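Local coordinates for protein FprA (Mycobacterium tuberculosis, PDB 1LQT) that uses FAD to move electrons between NADPH and ferredoxin, and may supply electrons to cytochrome P450 systems, at residues T168-L173 / G263-V268; G201-A206 / D231-E236. All blocks are in the same frame, centred on the assembly; numbering follows the deposited sequence.

Contact 1: residues T168-L173 / G263-V268; sequences TDPDVL and GHRRMV
Arg-265 reaches from the start of strand 265-270 to the backbone of Thr-168 and Asp-169, where the chain leaves helix 157-167 and prepares to turn into the short helix 170-173. Its CB points toward that turn. CG lies anti to the carbonyl carbon (chi1 -62°), and the chain runs on extended before it bends at chi3, which swings the guanidinium round to meet the turn. The side chain also touches Leu-167 of helix 157-167 and Val-221 of strand 221-224. CZ stands 4.0 Å from Asp-169 N, and Thr-168 O and Asp-169 N both lie at the edge of the guanidinium, near its plane. Arg-265 NH1 comes to 3.5 Å from Thr-168 O, too long to count as a hydrogen bond, while Arg-265 NH2 lies 3.4 Å from Asp-169 N; the latter two are both donors and cannot bond. Pro-170 CD adds a loose contact, 4.3 Å from Arg-265 NH1.

The carboxylate of Asp-169 is no partner either, since Asp-169 OD1 remains 5.7 Å from Arg-265 NH1; at that distance it may still offset some of the positive charge, to which nearby Arg-189 adds. Instead, Asp-169 acts as N-cap: its OD1 accepts from Asp-171 N at 2.9 Å, the donor standing well above the carboxylate plane. Thr-168, its CB turned away from the strand, gives its hydroxyl to Arg-164 O. This is packing in a Rossmann-type domain: the end of helix 157-167 lies beside strand 265-270, two places along the parallel sheet from strand 149-153, which precedes the helix.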
loop_
_atom_site.group_PDB
_atom_site.type_symbol
_atom_site.label_atom_id
_atom_site.label_comp_id
_atom_site.label_asym_id
_atom_site.label_seq_id
_atom_site.Cartn_x
_atom_site.Cartn_y
_atom_site.Cartn_z
ATOM N N THR A 168 8.141 18.552 -1.515
ATOM C CA THR A 168 7.165 19.420 -2.155
ATOM C C THR A 168 6.895 20.646 -1.296
ATOM O O THR A 168 6.866 20.598 -0.073
ATOM C CB THR A 168 5.843 18.667 -2.379
ATOM O OG1 THR A 168 6.032 17.624 -3.349
ATOM C CG2 THR A 168 4.742 19.566 -2.925
ATOM N N ASP A 169 6.738 21.776 -1.949
ATOM C CA ASP A 169 6.391 23.013 -1.261
ATOM C C ASP A 169 5.174 22.751 -0.383
ATOM O O ASP A 169 4.144 22.306 -0.883
ATOM C CB ASP A 169 6.055 24.044 -2.348
ATOM C CG ASP A 169 5.638 25.392 -1.823
ATOM O OD1 ASP A 169 5.500 25.594 -0.600
ATOM O OD2 ASP A 169 5.447 26.337 -2.619
ATOM N N PRO A 170 5.276 22.977 0.913
ATOM C CA PRO A 170 4.122 22.757 1.783
ATOM C C PRO A 170 2.876 23.552 1.389
ATOM O O PRO A 170 1.769 23.121 1.703
ATOM C CB PRO A 170 4.657 23.118 3.165
ATOM C CG PRO A 170 5.849 23.966 2.885
ATOM C CD PRO A 170 6.473 23.345 1.683
ATOM N N ASP A 171 3.045 24.692 0.726
ATOM C CA ASP A 171 1.885 25.438 0.275
ATOM C C ASP A 171 1.099 24.632 -0.773
ATOM O O ASP A 171 -0.109 24.835 -0.919
ATOM C CB ASP A 171 2.307 26.760 -0.355
ATOM C CG ASP A 171 2.790 27.756 0.630
ATOM O OD1 ASP A 171 2.500 27.656 1.843
ATOM O OD2 ASP A 171 3.472 28.737 0.259
ATOM N N VAL A 172 1.784 23.766 -1.522
ATOM C CA VAL A 172 1.138 22.893 -2.476
ATOM C C VAL A 172 0.477 21.732 -1.693
ATOM O O VAL A 172 -0.694 21.402 -1.933
ATOM C CB VAL A 172 2.157 22.391 -3.515
ATOM C CG1 VAL A 172 1.596 21.300 -4.363
ATOM C CG2 VAL A 172 2.632 23.557 -4.345
ATOM N N LEU A 173 1.205 21.126 -0.760
ATOM C CA LEU A 173 0.628 20.041 0.003
ATOM C C LEU A 173 -0.570 20.495 0.834
ATOM O O LEU A 173 -1.461 19.687 1.109
ATOM C CB LEU A 173 1.688 19.381 0.886
ATOM C CG LEU A 173 2.837 18.707 0.141
ATOM C CD1 LEU A 173 3.810 18.155 1.142
ATOM C CD2 LEU A 173 2.342 17.622 -0.800
ATOM N N GLY A 263 21.049 26.610 -4.258
ATOM C CA GLY A 263 19.883 27.306 -3.743
ATOM C C GLY A 263 18.575 26.563 -3.829
ATOM O O GLY A 263 17.551 27.056 -3.398
ATOM N N HIS A 264 18.576 25.380 -4.393
ATOM C CA HIS A 264 17.357 24.622 -4.586
ATOM C C HIS A 264 17.358 23.421 -3.675
ATOM O O HIS A 264 18.394 22.963 -3.242
ATOM C CB HIS A 264 17.287 24.199 -6.058
ATOM C CG HIS A 264 17.200 25.356 -6.996
ATOM N ND1 HIS A 264 16.036 25.690 -7.647
ATOM C CD2 HIS A 264 18.119 26.279 -7.367
ATOM C CE1 HIS A 264 16.238 26.771 -8.383
ATOM N NE2 HIS A 264 17.497 27.150 -8.229
ATOM N N ARG A 265 16.181 22.922 -3.358
ATOM C CA ARG A 265 16.112 21.638 -2.694
ATOM C C ARG A 265 16.484 20.577 -3.736
ATOM O O ARG A 265 16.326 20.806 -4.924
ATOM C CB ARG A 265 14.734 21.411 -2.084
ATOM C CG ARG A 265 14.363 22.454 -1.006
ATOM C CD ARG A 265 12.923 22.223 -0.442
ATOM N NE ARG A 265 11.982 22.430 -1.538
ATOM C CZ ARG A 265 10.650 22.412 -1.504
ATOM N NH1 ARG A 265 10.000 22.131 -0.362
ATOM N NH2 ARG A 265 9.968 22.659 -2.649
ATOM N N ARG A 266 17.002 19.439 -3.275
ATOM C CA ARG A 266 17.565 18.431 -4.183
ATOM C C ARG A 266 16.968 17.042 -3.933
ATOM O O ARG A 266 16.923 16.606 -2.803
ATOM C CB ARG A 266 19.084 18.331 -3.982
ATOM C CG ARG A 266 19.869 19.553 -4.428
ATOM C CD ARG A 266 21.275 19.629 -3.810
ATOM N NE ARG A 266 22.112 18.445 -4.019
ATOM C CZ ARG A 266 22.953 18.253 -5.022
ATOM N NH1 ARG A 266 23.037 19.142 -5.985
ATOM N NH2 ARG A 266 23.702 17.156 -5.054
ATOM N N MET A 267 16.617 16.362 -5.021
ATOM C CA MET A 267 16.248 14.963 -5.005
ATOM C C MET A 267 17.316 14.243 -5.801
ATOM O O MET A 267 17.353 14.363 -7.014
ATOM C CB MET A 267 14.875 14.754 -5.621
ATOM C CG MET A 267 14.384 13.339 -5.440
ATOM S SD MET A 267 12.803 13.025 -6.253
ATOM C CE MET A 267 11.701 14.086 -5.325
ATOM N N VAL A 268 18.186 13.514 -5.111
ATOM C CA VAL A 268 19.368 12.900 -5.708
ATOM C C VAL A 268 19.150 11.404 -5.876
ATOM O O VAL A 268 18.709 10.735 -4.939
ATOM C CB VAL A 268 20.594 13.107 -4.773
ATOM C CG1 VAL A 268 21.832 12.463 -5.353
ATOM C CG2 VAL A 268 20.841 14.569 -4.481
#

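Contact 2: residues G201-A206 / D231-E236; sequences GPLQAA and DGITDE
Ile-233 faces Pro-202 and Leu-203 across a small apolar contact in the NADP-binding, Rossmann-type domain, where the loop after strand 193-197 packs against the residues leading into helix 235-241. Its two branches divide the work. CG1 lies anti to the carbonyl carbon (chi1 -53°) and carries CD1 to the proline, whereas CG2, anti to the backbone N, is directed at the leucine. The side chain of Pro-202 runs roughly perpendicular to that of Ile-233, so that the ring meets the isoleucine with its CG and CD corner: Pro-202 CD is 3.9 Å from Ile-233 CD1, and Pro-202 CG is 4.1 Å from Ile-233 CG1. Leu-203 and Ile-233 instead lie alongside each other, running antiparallel, and a single methyl makes the closer touch, with Leu-203 CD2 3.6 Å from Ile-233 CG2.

Helix 243-256 extends this apolar cluster, Ile-249 touching both Pro-202 and Leu-203. On the other segment, Thr-234 is the N-cap of helix 235-241, its side chain capping a backbone N just beyond Glu-236; OG1 also bonds with the Asp-237 carboxylate. Arg-253 holds both Ile-233 O and the carboxylate of Asp-235.

Pro-202 and Leu-203 belong to a 3-10 turn closed by a bond from Gln-204 N to Gly-201 O. Gln-204 at the end of the turn, and Ala-206 beyond it, touch the bound 4-oxo-NADP, so the turn joins the packing against Ile-233 to the wall of the nucleotide pocket. The side chain of Gln-204 folds back over the turn, and its OE1 accepts from Gly-201 N at 2.9 Å, in the carbonyl plane.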
loop_
_atom_site.group_PDB
_atom_site.type_symbol
_atom_site.label_atom_id
_atom_site.label_comp_id
_atom_site.label_asym_id
_atom_site.label_seq_id
_atom_site.Cartn_x
_atom_site.Cartn_y
_atom_site.Cartn_z
ATOM N N GLY A 201 20.900 -1.232 -10.578
ATOM C CA GLY A 201 21.086 -0.114 -11.473
ATOM C C GLY A 201 19.801 0.437 -12.022
ATOM O O GLY A 201 18.697 -0.055 -11.751
ATOM N N PRO A 202 19.924 1.480 -12.834
ATOM C CA PRO A 202 18.732 2.087 -13.423
ATOM C C PRO A 202 17.867 1.110 -14.223
ATOM O O PRO A 202 16.644 1.271 -14.214
ATOM C CB PRO A 202 19.325 3.193 -14.309
ATOM C CG PRO A 202 20.617 3.522 -13.675
ATOM C CD PRO A 202 21.147 2.225 -13.176
ATOM N N LEU A 203 18.483 0.139 -14.898
ATOM C CA LEU A 203 17.679 -0.773 -15.691
ATOM C C LEU A 203 16.852 -1.711 -14.829
ATOM O O LEU A 203 15.904 -2.321 -15.334
ATOM C CB LEU A 203 18.523 -1.608 -16.656
ATOM C CG LEU A 203 19.409 -0.874 -17.649
ATOM C CD1 LEU A 203 19.944 -1.832 -18.684
ATOM C CD2 LEU A 203 18.611 0.226 -18.303
ATOM N N GLN A 204 17.255 -1.901 -13.587
ATOM C CA GLN A 204 16.538 -2.767 -12.656
ATOM C C GLN A 204 15.521 -2.006 -11.811
ATOM O O GLN A 204 14.852 -2.587 -10.980
ATOM C CB GLN A 204 17.535 -3.494 -11.763
ATOM C CG GLN A 204 18.382 -4.489 -12.499
ATOM C CD GLN A 204 19.543 -3.865 -13.252
ATOM O OE1 GLN A 204 20.162 -2.908 -12.783
ATOM N NE2 GLN A 204 19.828 -4.419 -14.430
ATOM N N ALA A 205 15.421 -0.699 -12.002
ATOM C CA ALA A 205 14.527 0.101 -11.172
ATOM C C ALA A 205 13.083 -0.353 -11.382
ATOM O O ALA A 205 12.670 -0.737 -12.484
ATOM C CB ALA A 205 14.645 1.548 -11.490
ATOM N N ALA A 206 12.299 -0.288 -10.307
ATOM C CA ALA A 206 10.883 -0.646 -10.331
ATOM C C ALA A 206 9.983 0.576 -10.570
ATOM O O ALA A 206 8.763 0.451 -10.651
ATOM C CB ALA A 206 10.480 -1.397 -9.067
ATOM N N ASP A 231 26.670 5.615 -16.689
ATOM C CA ASP A 231 27.751 4.953 -17.420
ATOM C C ASP A 231 27.493 3.465 -17.401
ATOM O O ASP A 231 27.147 2.876 -16.375
ATOM C CB ASP A 231 29.096 5.247 -16.747
ATOM C CG ASP A 231 30.284 4.669 -17.466
ATOM O OD1 ASP A 231 30.182 4.428 -18.704
ATOM O OD2 ASP A 231 31.313 4.453 -16.804
ATOM N N GLY A 232 27.600 2.846 -18.565
ATOM C CA GLY A 232 27.336 1.429 -18.710
ATOM C C GLY A 232 25.865 1.100 -18.863
ATOM O O GLY A 232 25.529 -0.077 -18.934
ATOM N N ILE A 233 25.016 2.121 -18.892
ATOM C CA ILE A 233 23.555 1.974 -19.002
ATOM C C ILE A 233 23.219 2.361 -20.426
ATOM O O ILE A 233 23.301 3.537 -20.760
ATOM C CB ILE A 233 22.840 2.855 -17.968
ATOM C CG1 ILE A 233 23.384 2.594 -16.547
ATOM C CG2 ILE A 233 21.339 2.626 -18.017
ATOM C CD1 ILE A 233 23.406 1.151 -16.134
ATOM N N THR A 234 22.825 1.398 -21.246
ATOM C CA THR A 234 22.629 1.638 -22.658
ATOM C C THR A 234 21.181 1.573 -23.046
ATOM O O THR A 234 20.363 0.885 -22.428
ATOM C CB THR A 234 23.484 0.680 -23.545
ATOM O OG1 THR A 234 22.906 -0.642 -23.552
ATOM C CG2 THR A 234 24.921 0.576 -23.086
ATOM N N ASP A 235 20.856 2.324 -24.079
ATOM C CA ASP A 235 19.517 2.295 -24.597
ATOM C C ASP A 235 19.175 0.906 -25.118
ATOM O O ASP A 235 18.033 0.484 -24.955
ATOM C CB ASP A 235 19.349 3.317 -25.703
ATOM C CG ASP A 235 19.330 4.764 -25.195
ATOM O OD1 ASP A 235 19.296 5.018 -23.950
ATOM O OD2 ASP A 235 19.315 5.718 -26.025
ATOM N N GLU A 236 20.139 0.220 -25.725
ATOM C CA GLU A 236 19.919 -1.127 -26.214
ATOM C C GLU A 236 19.497 -2.056 -25.082
ATOM O O GLU A 236 18.509 -2.787 -25.195
ATOM C CB GLU A 236 21.157 -1.678 -26.928
ATOM C CG GLU A 236 20.958 -3.137 -27.354
ATOM C CD GLU A 236 22.119 -3.764 -28.122
ATOM O OE1 GLU A 236 22.796 -3.042 -28.894
ATOM O OE2 GLU A 236 22.353 -5.008 -27.955
#

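In the fold
Both contacts belong to the NADP-binding half of the molecule and lie around its parallel sheet, with their centres 27 Å apart and their nearest atoms about 11 Å apart. Along the chain, 168-173 comes first, followed by both segments of contact 2, 201-206 and 231-236, and then 263-268, so contact 1 spans contact 2. Strand 193-197 leads into the loop of contact 2 and is paired in the sheet with strand 265-270 of contact 1. Away from the annotated sites, contact 1 ties the end of helix 157-167 to a strand; contact 2 ties a loop to the start of helix 235-241, and its segment 201-206 reaches the nucleotide through Gln-204 and Ala-206.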